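Local coordinates for FAD-binding PCMH-type domain-containing protein (Gibberella zeae, PDB 6YJO), which binds FAD, held covalently, and probably works as an oxygen-dependent flavoprotein oxidoreductase, at residues Val136-Arg141 with Ala228-Gln233; Phe421-Asn426 with Phe435-Arg440; Lys481-Lys486 with Gln499-Ala504. One frame throughout, in Å; residues are numbered along the deposited sequence.

Contact 1 of 3, residues Val136-Arg141 with Ala228-Gln233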
ATOM      1  N   VAL A 136     -12.355  -9.323   8.621  1.00 46.84           N
ATOM      2  CA  VAL A 136     -11.920  -9.629   7.263  1.00 47.40           C
ATOM      3  C   VAL A 136     -10.725 -10.570   7.350  1.00 45.46           C
ATOM      4  O   VAL A 136      -9.671 -10.196   7.880  1.00 42.97           O
ATOM      5  CB  VAL A 136     -11.565  -8.356   6.477  1.00 46.91           C
ATOM      6  CG1 VAL A 136     -10.977  -8.715   5.127  1.00 47.08           C
ATOM      7  CG2 VAL A 136     -12.799  -7.467   6.314  1.00 49.09           C
ATOM      8  N   GLN A 137     -10.885 -11.781   6.822  1.00 47.07           N
ATOM      9  CA  GLN A 137      -9.797 -12.749   6.841  1.00 46.48           C
ATOM     10  C   GLN A 137      -8.630 -12.231   6.009  1.00 46.66           C
ATOM     11  O   GLN A 137      -8.807 -11.476   5.049  1.00 47.81           O
ATOM     12  CB  GLN A 137     -10.283 -14.106   6.328  1.00 47.69           C
ATOM     13  CG  GLN A 137     -11.041 -14.900   7.382  1.00 49.65           C
ATOM     14  CD  GLN A 137     -11.374 -16.310   6.935  1.00 52.01           C
ATOM     15  OE1 GLN A 137     -11.887 -16.527   5.839  1.00 50.12           O
ATOM     16  NE2 GLN A 137     -11.076 -17.281   7.790  1.00 53.83           N
ATOM     17  N   ALA A 138      -7.422 -12.633   6.404  1.00 44.54           N
ATOM     18  CA  ALA A 138      -6.207 -11.994   5.917  1.00 42.03           C
ATOM     19  C   ALA A 138      -5.991 -12.147   4.415  1.00 42.83           C
ATOM     20  O   ALA A 138      -5.157 -11.427   3.854  1.00 41.65           O
ATOM     21  CB  ALA A 138      -5.010 -12.559   6.679  1.00 40.09           C
ATOM     22  N   GLY A 139      -6.718 -13.038   3.750  1.00 45.23           N
ATOM     23  CA  GLY A 139      -6.556 -13.267   2.332  1.00 47.96           C
ATOM     24  C   GLY A 139      -7.524 -12.535   1.436  1.00 50.27           C
ATOM     25  O   GLY A 139      -7.388 -12.613   0.211  1.00 52.85           O
ATOM     26  N   ALA A 140      -8.504 -11.835   1.999  1.00 48.72           N
ATOM     27  CA  ALA A 140      -9.449 -11.101   1.173  1.00 46.65           C
ATOM     28  C   ALA A 140      -8.727 -10.027   0.371  1.00 43.76           C
ATOM     29  O   ALA A 140      -7.824  -9.350   0.872  1.00 40.83           O
ATOM     30  CB  ALA A 140     -10.539 -10.467   2.040  1.00 46.26           C
ATOM     31  N   ARG A 141      -9.119  -9.884  -0.889  1.00 44.99           N
ATOM     32  CA  ARG A 141      -8.627  -8.810  -1.732  1.00 44.67           C
ATOM     33  C   ARG A 141      -9.545  -7.599  -1.605  1.00 44.65           C
ATOM     34  O   ARG A 141     -10.733  -7.729  -1.297  1.00 45.17           O
ATOM     35  CB  ARG A 141      -8.525  -9.284  -3.185  1.00 45.33           C
ATOM     36  CG  ARG A 141      -7.338 -10.221  -3.404  1.00 47.25           C
ATOM     37  CD  ARG A 141      -7.463 -11.114  -4.639  1.00 50.67           C
ATOM     38  NE  ARG A 141      -6.546 -12.250  -4.553  1.00 50.02           N
ATOM     39  CZ  ARG A 141      -5.237 -12.178  -4.774  1.00 48.72           C
ATOM     40  NH1 ARG A 141      -4.677 -11.022  -5.102  1.00 47.67           N
ATOM     41  NH2 ARG A 141      -4.485 -13.266  -4.660  1.00 48.82           N
ATOM     42  N   ALA A 228      -4.054 -13.541  10.419  1.00 48.71           N
ATOM     43  CA  ALA A 228      -5.065 -14.401   9.823  1.00 51.43           C
ATOM     44  C   ALA A 228      -6.418 -13.725   9.659  1.00 53.24           C
ATOM     45  O   ALA A 228      -7.177 -14.104   8.764  1.00 55.16           O
ATOM     46  CB  ALA A 228      -5.253 -15.669  10.670  1.00 52.71           C
ATOM     47  N   GLU A 229      -6.740 -12.744  10.499  1.00 52.79           N
ATOM     48  CA  GLU A 229      -8.008 -12.031  10.424  1.00 53.62           C
ATOM     49  C   GLU A 229      -7.784 -10.614  10.930  1.00 50.96           C
ATOM     50  O   GLU A 229      -7.216 -10.432  12.009  1.00 50.57           O
ATOM     51  CB  GLU A 229      -9.076 -12.746  11.258  1.00 56.05           C
ATOM     52  CG  GLU A 229     -10.496 -12.267  11.024  1.00 59.13           C
ATOM     53  CD  GLU A 229     -11.534 -13.138  11.717  1.00 63.33           C
ATOM     54  OE1 GLU A 229     -11.719 -14.302  11.300  1.00 65.44           O
ATOM     55  OE2 GLU A 229     -12.161 -12.659  12.686  1.00 64.71           O
ATOM     56  N   LEU A 230      -8.205  -9.620  10.150  1.00 48.11           N
ATOM     57  CA  LEU A 230      -8.106  -8.218  10.534  1.00 45.85           C
ATOM     58  C   LEU A 230      -9.492  -7.679  10.867  1.00 43.84           C
ATOM     59  O   LEU A 230     -10.490  -8.090  10.265  1.00 45.88           O
ATOM     60  CB  LEU A 230      -7.478  -7.371   9.416  1.00 44.67           C
ATOM     61  CG  LEU A 230      -6.063  -7.747   8.953  1.00 43.26           C
ATOM     62  CD1 LEU A 230      -6.102  -8.785   7.829  1.00 43.82           C
ATOM     63  CD2 LEU A 230      -5.281  -6.515   8.506  1.00 41.88           C
ATOM     64  N   GLY A 231      -9.547  -6.766  11.829  1.00 40.76           N
ATOM     65  CA  GLY A 231     -10.784  -6.110  12.225  1.00 39.99           C
ATOM     66  C   GLY A 231     -10.706  -4.632  11.879  1.00 40.31           C
ATOM     67  O   GLY A 231      -9.648  -4.011  12.024  1.00 39.36           O
ATOM     68  N   PHE A 232     -11.819  -4.090  11.385  1.00 40.16           N
ATOM     69  CA  PHE A 232     -11.928  -2.677  11.050  1.00 40.78           C
ATOM     70  C   PHE A 232     -13.302  -2.146  11.439  1.00 44.13           C
ATOM     71  O   PHE A 232     -14.283  -2.893  11.492  1.00 44.73           O
ATOM     72  CB  PHE A 232     -11.730  -2.416   9.546  1.00 39.58           C
ATOM     73  CG  PHE A 232     -10.530  -3.096   8.950  1.00 38.14           C
ATOM     74  CD1 PHE A 232      -9.318  -2.436   8.852  1.00 36.43           C
ATOM     75  CD2 PHE A 232     -10.626  -4.386   8.453  1.00 38.78           C
ATOM     76  CE1 PHE A 232      -8.221  -3.056   8.286  1.00 35.28           C
ATOM     77  CE2 PHE A 232      -9.531  -5.010   7.888  1.00 37.28           C
ATOM     78  CZ  PHE A 232      -8.329  -4.343   7.805  1.00 35.35           C
ATOM     79  N   GLN A 233     -13.365  -0.835  11.682  1.00 44.56           N
ATOM     80  CA  GLN A 233     -14.616  -0.121  11.911  1.00 46.25           C
ATOM     81  C   GLN A 233     -15.023   0.527  10.591  1.00 44.97           C
ATOM     82  O   GLN A 233     -14.355   1.449  10.112  1.00 43.38           O
ATOM     83  CB  GLN A 233     -14.453   0.920  13.016  1.00 46.32           C
ATOM     84  CG  GLN A 233     -15.765   1.509  13.529  1.00 48.00           C
ATOM     85  CD  GLN A 233     -16.628   0.479  14.242  1.00 49.03           C
ATOM     86  OE1 GLN A 233     -16.117  -0.383  14.963  1.00 47.90           O
ATOM     87  NE2 GLN A 233     -17.940   0.556  14.036  1.00 51.73           N
TER
HETATM   88  O   HOH W   1     -10.245 -16.355  10.532  1.00 60.19           O
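V136 and L230 form a hydrogen-bonded antiparallel pair where strand 133-137 runs along strand 226-236, in the antiparallel sheet of the PCMH-type FAD-binding fold. Both backbone polar groups of V136 are spent on L230: V136 N donates to L230 O at 2.8 Å, almost straight (176°) and nearly head-on to the carbonyl, while L230 N returns a bond to V136 O. One residue on, Q137 and E229 make the non-hydrogen-bonded pair. The first strand then leaves the sheet through a type I turn from Q137 to A140, and a third bond marks the departure: A138 N reaches A228 O at 2.8 Å, its donor lying well above the carbonyl plane. Within the turn Q137 O accepts from A140 N at 3.1 Å, and A138 O is hydrogen-bonded to OG of S99, an FAD-binding residue.

Q137 and E229 have their side chains on one face of the sheet. The Q137 amide is used at both ends, OE1 accepting from the backbone N of T125 and NE2 donating to a water 3.0 Å away, which in turn donates to E229 OE1. The water bridges the two groups, whose amide and carboxylate planes stand 66° apart.

On the other face V136 CB sits at the edge of the F232 ring, 4.2 Å from CE2. A138, which also touches the FAD, has L230 CD1 3.7 Å from its CA.

Contact 2 of 3, residues Phe421-Asn426 with Phe435-Arg440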
ATOM      1  N   PHE A 421       6.562   6.951  -8.140  1.00 43.65           N
ATOM      2  CA  PHE A 421       7.258   6.919  -9.419  1.00 44.35           C
ATOM      3  C   PHE A 421       7.240   5.481  -9.913  1.00 44.74           C
ATOM      4  O   PHE A 421       7.690   4.578  -9.202  1.00 46.05           O
ATOM      5  CB  PHE A 421       8.699   7.415  -9.284  1.00 43.94           C
ATOM      6  CG  PHE A 421       8.841   8.692  -8.497  1.00 43.38           C
ATOM      7  CD1 PHE A 421       8.750   8.688  -7.114  1.00 43.06           C
ATOM      8  CD2 PHE A 421       9.103   9.891  -9.138  1.00 44.66           C
ATOM      9  CE1 PHE A 421       8.894   9.858  -6.388  1.00 43.59           C
ATOM     10  CE2 PHE A 421       9.251  11.063  -8.419  1.00 44.88           C
ATOM     11  CZ  PHE A 421       9.147  11.045  -7.042  1.00 44.68           C
ATOM     12  N   SER A 422       6.715   5.265 -11.116  1.00 43.09           N
ATOM     13  CA  SER A 422       6.664   3.936 -11.702  1.00 44.51           C
ATOM     14  C   SER A 422       7.308   3.933 -13.083  1.00 45.48           C
ATOM     15  O   SER A 422       7.410   4.963 -13.757  1.00 45.23           O
ATOM     16  CB  SER A 422       5.223   3.418 -11.798  1.00 44.95           C
ATOM     17  OG  SER A 422       4.699   3.143 -10.509  1.00 45.98           O
ATOM     18  N   ASP A 423       7.760   2.748 -13.486  1.00 46.02           N
ATOM     19  CA  ASP A 423       8.311   2.525 -14.818  1.00 47.91           C
ATOM     20  C   ASP A 423       7.927   1.118 -15.237  1.00 49.47           C
ATOM     21  O   ASP A 423       8.237   0.155 -14.530  1.00 50.27           O
ATOM     22  CB  ASP A 423       9.833   2.702 -14.831  1.00 50.20           C
ATOM     23  CG  ASP A 423      10.458   2.351 -16.173  1.00 51.87           C
ATOM     24  OD1 ASP A 423      10.282   1.206 -16.646  1.00 52.23           O
ATOM     25  OD2 ASP A 423      11.128   3.226 -16.760  1.00 53.05           O
ATOM     26  N   HIS A 424       7.242   1.000 -16.370  1.00 51.50           N
ATOM     27  CA  HIS A 424       6.828  -0.309 -16.853  1.00 55.30           C
ATOM     28  C   HIS A 424       7.452  -0.568 -18.218  1.00 58.09           C
ATOM     29  O   HIS A 424       6.747  -0.824 -19.199  1.00 59.07           O
ATOM     30  CB  HIS A 424       5.298  -0.403 -16.904  1.00 55.16           C
ATOM     31  CG  HIS A 424       4.644  -0.341 -15.554  1.00 57.57           C
ATOM     32  ND1 HIS A 424       3.961  -1.406 -15.006  1.00 54.98           N
ATOM     33  CD2 HIS A 424       4.579   0.656 -14.639  1.00 55.03           C
ATOM     34  CE1 HIS A 424       3.499  -1.066 -13.815  1.00 54.45           C
ATOM     35  NE2 HIS A 424       3.861   0.181 -13.569  1.00 54.46           N
ATOM     36  N   GLY A 425       8.777  -0.487 -18.287  1.00 58.76           N
ATOM     37  CA  GLY A 425       9.484  -0.732 -19.524  1.00 60.45           C
ATOM     38  C   GLY A 425      10.257  -2.029 -19.506  1.00 61.37           C
ATOM     39  O   GLY A 425       9.805  -3.025 -18.934  1.00 59.78           O
ATOM     40  N   ASN A 426      11.435  -2.018 -20.123  1.00 64.65           N
ATOM     41  CA  ASN A 426      12.246  -3.214 -20.302  1.00 68.52           C
ATOM     42  C   ASN A 426      13.192  -3.379 -19.121  1.00 72.03           C
ATOM     43  O   ASN A 426      13.852  -2.419 -18.711  1.00 70.51           O
ATOM     44  CB  ASN A 426      13.030  -3.135 -21.614  1.00 70.56           C
ATOM     45  CG  ASN A 426      14.214  -4.080 -21.645  1.00 72.85           C
ATOM     46  OD1 ASN A 426      15.367  -3.652 -21.559  1.00 74.41           O
ATOM     47  ND2 ASN A 426      13.935  -5.374 -21.750  1.00 73.44           N
ATOM     48  N   PHE A 435      16.044   1.857 -13.314  1.00 62.87           N
ATOM     49  CA  PHE A 435      16.339   2.289 -11.949  1.00 58.93           C
ATOM     50  C   PHE A 435      16.898   3.708 -11.926  1.00 57.08           C
ATOM     51  O   PHE A 435      16.584   4.490 -11.021  1.00 56.29           O
ATOM     52  CB  PHE A 435      17.330   1.330 -11.282  1.00 60.16           C
ATOM     53  CG  PHE A 435      16.900  -0.113 -11.288  1.00 59.93           C
ATOM     54  CD1 PHE A 435      15.597  -0.476 -10.993  1.00 58.45           C
ATOM     55  CD2 PHE A 435      17.816  -1.108 -11.578  1.00 61.43           C
ATOM     56  CE1 PHE A 435      15.215  -1.811 -10.995  1.00 59.12           C
ATOM     57  CE2 PHE A 435      17.441  -2.439 -11.583  1.00 62.28           C
ATOM     58  CZ  PHE A 435      16.141  -2.790 -11.292  1.00 61.01           C
ATOM     59  N   THR A 436      17.735   4.060 -12.908  1.00 58.80           N
ATOM     60  CA  THR A 436      18.360   5.381 -12.918  1.00 61.30           C
ATOM     61  C   THR A 436      17.329   6.491 -13.087  1.00 60.76           C
ATOM     62  O   THR A 436      17.409   7.526 -12.415  1.00 61.60           O
ATOM     63  CB  THR A 436      19.399   5.470 -14.036  1.00 65.77           C
ATOM     64  OG1 THR A 436      20.380   4.438 -13.878  1.00 68.96           O
ATOM     65  CG2 THR A 436      20.079   6.834 -14.008  1.00 67.60           C
ATOM     66  N   VAL A 437      16.362   6.304 -13.986  1.00 59.39           N
ATOM     67  CA  VAL A 437      15.466   7.402 -14.341  1.00 58.30           C
ATOM     68  C   VAL A 437      14.528   7.728 -13.186  1.00 55.03           C
ATOM     69  O   VAL A 437      14.285   8.902 -12.885  1.00 54.06           O
ATOM     70  CB  VAL A 437      14.702   7.058 -15.633  1.00 58.63           C
ATOM     71  CG1 VAL A 437      13.737   5.890 -15.409  1.00 57.15           C
ATOM     72  CG2 VAL A 437      13.980   8.285 -16.166  1.00 57.36           C
ATOM     73  N   LEU A 438      13.991   6.707 -12.513  1.00 54.04           N
ATOM     74  CA  LEU A 438      13.112   6.971 -11.376  1.00 54.06           C
ATOM     75  C   LEU A 438      13.881   7.585 -10.211  1.00 57.46           C
ATOM     76  O   LEU A 438      13.366   8.473  -9.521  1.00 57.57           O
ATOM     77  CB  LEU A 438      12.402   5.689 -10.934  1.00 51.59           C
ATOM     78  CG  LEU A 438      11.296   5.123 -11.836  1.00 49.28           C
ATOM     79  CD1 LEU A 438      10.407   4.171 -11.046  1.00 46.67           C
ATOM     80  CD2 LEU A 438      10.458   6.221 -12.481  1.00 48.93           C
ATOM     81  N   LYS A 439      15.112   7.127  -9.971  1.00 59.95           N
ATOM     82  CA  LYS A 439      15.917   7.718  -8.906  1.00 62.17           C
ATOM     83  C   LYS A 439      16.293   9.157  -9.237  1.00 63.66           C
ATOM     84  O   LYS A 439      16.293  10.023  -8.354  1.00 63.92           O
ATOM     85  CB  LYS A 439      17.173   6.877  -8.668  1.00 62.80           C
ATOM     86  CG  LYS A 439      18.039   7.351  -7.499  1.00 62.94           C
ATOM     87  CD  LYS A 439      19.141   6.343  -7.182  1.00 64.53           C
ATOM     88  CE  LYS A 439      20.102   6.852  -6.114  1.00 66.22           C
ATOM     89  NZ  LYS A 439      21.400   7.310  -6.690  1.00 69.71           N
ATOM     90  N   ARG A 440      16.623   9.431 -10.501  1.00 64.69           N
ATOM     91  CA  ARG A 440      16.918  10.800 -10.909  1.00 65.96           C
ATOM     92  C   ARG A 440      15.717  11.711 -10.676  1.00 66.43           C
ATOM     93  O   ARG A 440      15.878  12.866 -10.264  1.00 69.34           O
ATOM     94  CB  ARG A 440      17.349  10.820 -12.378  1.00 67.12           C
ATOM     95  CG  ARG A 440      17.372  12.200 -13.014  1.00 70.09           C
ATOM     96  CD  ARG A 440      18.100  12.190 -14.355  1.00 75.24           C
ATOM     97  NE  ARG A 440      17.735  11.034 -15.174  1.00 77.83           N
ATOM     98  CZ  ARG A 440      18.593  10.156 -15.692  1.00 81.31           C
ATOM     99  NH1 ARG A 440      19.902  10.282 -15.508  1.00 84.79           N
ATOM    100  NH2 ARG A 440      18.134   9.144 -16.416  1.00 82.15           N
TER
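D423 OD1 takes two hydrogen bonds, one from the hydroxyl of Y427 and one from the backbone of G425, whose N lies 2.8 Å from D423 OD1. The second closes an Asx turn just where strand 417-423 ends; the donor comes from the syn side, 32° out of the carboxylate plane. The other oxygen, OD2, makes a salt bridge to NE of R377, and these three partners together fix the rotation of the carboxylate. With CG anti to the backbone N (chi1 175°), the carboxylate is carried out toward the helix, where OD2 lies 4.0 Å from V437 CG1, the two side chains crossing at about a right angle.

Helix 431-446 packs on this strand end nearly antiparallel, the segment axes 8.7 Å apart at an angle of 162°. L438 supplies most of the helix side of the contact. Its branches straddle the strand backbone: CD1 rests 3.3 Å from F421 O, and CD2 lies 3.5 Å from S422 O and 3.8 Å from F421 CB. D423 CB meets the same leucine at CG and CD1, 4.1 Å from CD1. The F421 ring itself leads off toward I382 and L350 of the flanking strands, leaving CB to face the leucine.

This is helix-on-sheet packing, with L438 also touching Y346 and T348 of the neighbouring edge strand. No hydrogen bond joins the two segments, so their contact rests on van der Waals packing of L438 against strand backbone and CB atoms, while the buried aspartate charge is met by R377 and probably stays ionised.

Contact 3 of 3, residues Lys481-Lys486 with Gln499-Ala504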
ATOM      1  N   LYS A 481      11.752   1.797  18.509  1.00 51.00           N
ATOM      2  CA  LYS A 481      10.710   1.031  19.185  1.00 48.60           C
ATOM      3  C   LYS A 481      10.347  -0.216  18.385  1.00 44.27           C
ATOM      4  O   LYS A 481      10.113  -1.286  18.960  1.00 43.99           O
ATOM      5  CB  LYS A 481       9.483   1.918  19.401  1.00 48.73           C
ATOM      6  CG  LYS A 481       8.541   1.460  20.507  1.00 49.09           C
ATOM      7  CD  LYS A 481       7.106   1.865  20.193  1.00 49.22           C
ATOM      8  CE  LYS A 481       6.270   2.121  21.440  1.00 48.65           C
ATOM      9  NZ  LYS A 481       4.858   2.454  21.076  1.00 47.85           N
ATOM     10  N   LEU A 482      10.299  -0.096  17.054  1.00 43.46           N
ATOM     11  CA  LEU A 482      10.057  -1.261  16.208  1.00 45.74           C
ATOM     12  C   LEU A 482      11.157  -2.304  16.386  1.00 48.17           C
ATOM     13  O   LEU A 482      10.879  -3.500  16.537  1.00 49.37           O
ATOM     14  CB  LEU A 482       9.959  -0.831  14.742  1.00 44.03           C
ATOM     15  CG  LEU A 482       8.683  -0.117  14.293  1.00 42.59           C
ATOM     16  CD1 LEU A 482       8.905   0.615  12.972  1.00 41.81           C
ATOM     17  CD2 LEU A 482       7.532  -1.103  14.153  1.00 42.76           C
ATOM     18  N   LYS A 483      12.420  -1.869  16.360  1.00 49.15           N
ATOM     19  CA  LYS A 483      13.524  -2.804  16.556  1.00 49.77           C
ATOM     20  C   LYS A 483      13.493  -3.406  17.956  1.00 49.26           C
ATOM     21  O   LYS A 483      13.829  -4.582  18.142  1.00 48.36           O
ATOM     22  CB  LYS A 483      14.853  -2.097  16.308  1.00 50.47           C
ATOM     23  CG  LYS A 483      15.100  -1.730  14.857  1.00 50.20           C
ATOM     24  CD  LYS A 483      16.264  -0.761  14.727  1.00 52.31           C
ATOM     25  CE  LYS A 483      17.428  -1.372  13.965  1.00 54.12           C
ATOM     26  NZ  LYS A 483      17.946  -2.617  14.601  1.00 54.37           N
ATOM     27  N   LYS A 484      13.100  -2.613  18.957  1.00 50.10           N
ATOM     28  CA  LYS A 484      12.984  -3.150  20.309  1.00 52.37           C
ATOM     29  C   LYS A 484      11.912  -4.227  20.366  1.00 51.18           C
ATOM     30  O   LYS A 484      12.095  -5.270  21.007  1.00 51.50           O
ATOM     31  CB  LYS A 484      12.664  -2.029  21.297  1.00 53.91           C
ATOM     32  CG  LYS A 484      12.764  -2.450  22.755  1.00 58.04           C
ATOM     33  CD  LYS A 484      12.455  -1.300  23.702  1.00 62.01           C
ATOM     34  CE  LYS A 484      10.963  -1.140  23.941  1.00 63.13           C
ATOM     35  NZ  LYS A 484      10.375  -2.315  24.642  1.00 64.62           N
ATOM     36  N   LEU A 485      10.790  -3.998  19.680  1.00 50.37           N
ATOM     37  CA  LEU A 485       9.689  -4.955  19.692  1.00 49.14           C
ATOM     38  C   LEU A 485       9.995  -6.178  18.838  1.00 48.68           C
ATOM     39  O   LEU A 485       9.549  -7.284  19.159  1.00 43.33           O
ATOM     40  CB  LEU A 485       8.417  -4.267  19.204  1.00 46.57           C
ATOM     41  CG  LEU A 485       7.133  -5.088  19.150  1.00 45.84           C
ATOM     42  CD1 LEU A 485       6.825  -5.721  20.496  1.00 45.26           C
ATOM     43  CD2 LEU A 485       5.994  -4.187  18.704  1.00 45.11           C
ATOM     44  N   LYS A 486      10.743  -6.001  17.747  1.00 49.38           N
ATOM     45  CA  LYS A 486      11.139  -7.143  16.931  1.00 50.41           C
ATOM     46  C   LYS A 486      11.978  -8.129  17.737  1.00 53.40           C
ATOM     47  O   LYS A 486      11.829  -9.349  17.592  1.00 45.69           O
ATOM     48  CB  LYS A 486      11.900  -6.651  15.698  1.00 52.14           C
ATOM     49  CG  LYS A 486      12.477  -7.742  14.807  1.00 53.00           C
ATOM     50  CD  LYS A 486      11.451  -8.338  13.856  1.00 48.61           C
ATOM     51  CE  LYS A 486      12.082  -9.444  13.018  1.00 48.22           C
ATOM     52  NZ  LYS A 486      11.162 -10.023  12.003  1.00 45.46           N
ATOM     53  N   GLN A 499      13.698  -5.620   3.342  1.00 47.90           N
ATOM     54  CA  GLN A 499      13.538  -4.334   4.013  1.00 46.30           C
ATOM     55  C   GLN A 499      12.747  -4.466   5.308  1.00 45.81           C
ATOM     56  O   GLN A 499      12.069  -3.525   5.730  1.00 47.36           O
ATOM     57  CB  GLN A 499      12.886  -3.332   3.066  1.00 44.96           C
ATOM     58  CG  GLN A 499      13.840  -2.886   1.973  1.00 47.83           C
ATOM     59  CD  GLN A 499      13.162  -2.182   0.813  1.00 48.28           C
ATOM     60  OE1 GLN A 499      12.017  -1.740   0.915  1.00 47.08           O
ATOM     61  NE2 GLN A 499      13.873  -2.077  -0.305  1.00 48.64           N
ATOM     62  N   GLY A 500      12.854  -5.621   5.964  1.00 44.79           N
ATOM     63  CA  GLY A 500      12.120  -5.850   7.187  1.00 41.93           C
ATOM     64  C   GLY A 500      12.805  -5.241   8.394  1.00 42.65           C
ATOM     65  O   GLY A 500      13.976  -4.866   8.357  1.00 44.06           O
ATOM     66  N   ILE A 501      12.044  -5.122   9.480  1.00 41.86           N
ATOM     67  CA  ILE A 501      12.612  -4.641  10.732  1.00 46.35           C
ATOM     68  C   ILE A 501      13.603  -5.670  11.261  1.00 48.34           C
ATOM     69  O   ILE A 501      13.268  -6.850  11.437  1.00 48.92           O
ATOM     70  CB  ILE A 501      11.505  -4.359  11.758  1.00 43.78           C
ATOM     71  CG1 ILE A 501      10.479  -3.364  11.197  1.00 42.68           C
ATOM     72  CG2 ILE A 501      12.108  -3.850  13.065  1.00 44.90           C
ATOM     73  CD1 ILE A 501      11.070  -2.072  10.672  1.00 42.68           C
ATOM     74  N   ARG A 502      14.829  -5.227  11.522  1.00 50.40           N
ATOM     75  CA  ARG A 502      15.876  -6.087  12.061  1.00 53.60           C
ATOM     76  C   ARG A 502      15.863  -6.025  13.583  1.00 53.84           C
ATOM     77  O   ARG A 502      15.803  -4.927  14.148  1.00 53.50           O
ATOM     78  CB  ARG A 502      17.241  -5.656  11.542  1.00 55.58           C
ATOM     79  CG  ARG A 502      17.351  -5.667  10.024  1.00 56.09           C
ATOM     80  CD  ARG A 502      17.434  -7.089   9.487  1.00 56.39           C
ATOM     81  NE  ARG A 502      17.714  -7.122   8.049  1.00 56.58           N
ATOM     82  CZ  ARG A 502      16.893  -7.603   7.117  1.00 56.24           C
ATOM     83  NH1 ARG A 502      15.710  -8.118   7.438  1.00 56.76           N
ATOM     84  NH2 ARG A 502      17.266  -7.576   5.842  1.00 55.07           N
ATOM     85  N   PRO A 503      15.921  -7.158  14.284  1.00 55.34           N
ATOM     86  CA  PRO A 503      15.888  -7.108  15.750  1.00 56.32           C
ATOM     87  C   PRO A 503      17.087  -6.365  16.312  1.00 57.73           C
ATOM     88  O   PRO A 503      18.189  -6.403  15.760  1.00 58.89           O
ATOM     89  CB  PRO A 503      15.911  -8.585  16.160  1.00 57.26           C
ATOM     90  CG  PRO A 503      16.553  -9.291  15.008  1.00 57.89           C
ATOM     91  CD  PRO A 503      16.089  -8.533  13.785  1.00 56.26           C
ATOM     92  N   ALA A 504      16.855  -5.672  17.423  1.00 58.18           N
ATOM     93  CA  ALA A 504      17.949  -5.031  18.134  1.00 61.98           C
ATOM     94  C   ALA A 504      18.809  -6.092  18.814  1.00 63.08           C
ATOM     95  O   ALA A 504      18.291  -6.997  19.477  1.00 61.81           O
ATOM     96  CB  ALA A 504      17.405  -4.031  19.152  1.00 61.77           C
TER
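I501 and K486 meet with the methyl CG2 of I501 3.8 Å from K486 CB, in an arrangement where the C-terminal loop lies along helix 479-489 of the berberine-like region. With CG1 beside the backbone N (chi1 -56°), CG2 is the branch of I501 left anti to that N, and it leads onto the helix, reaching L482 O at 3.7 Å. The other branch carries CD1 to L482 CD1, and the two side chains cross at about a right angle.

K486 and P503 instead run side by side and point the same way, K486 CG being 3.8 Å from P503 CB. The lysine chain bends at chi2 (81°), which lays its methylenes past I501 O, with CE 3.3 Å from that oxygen. Its ammonium is gripped further on by S223 O and by salt bridges to D490 and D493, which satisfy a charge on a buried residue.

K483 crosses I501 obliquely and bends back at its last two torsions, so that NZ donates to R502 O at 3.2 Å from above the carbonyl plane. Its own carbonyl, K483 O, accepts from A504 N at 3.3 Å, again from above the plane.

L482 also packs against W215, A216 and A220 of helix 211-220, and with I501 it touches Y475 of helix 467-475, so the loop runs between helices 479-489 and 467-475, while L482 carries the packing on to helix 211-220.

The three contacts follow one another along the chain and none touches another. Contact 1 is the one that reaches the cofactor: the side chain of A138 is about 4 Å from the FAD. Contact 2 stands on the opposite side of the chain's centre, its centre about 33 Å from that of contact 1, in the seven-stranded sheet; even so, the S422 side chain is only about 9 Å from the flavin cofactor. Contact 3 has the I501 side chain about 10 Å from it. Nearest atoms of contacts 2 and 3 are about 11 Å apart, and those of contacts 1 and 3 about 15 Å. The contacts thus lie in separate parts of the fold, and of the three it is contact 1 that touches the covalently bound FAD.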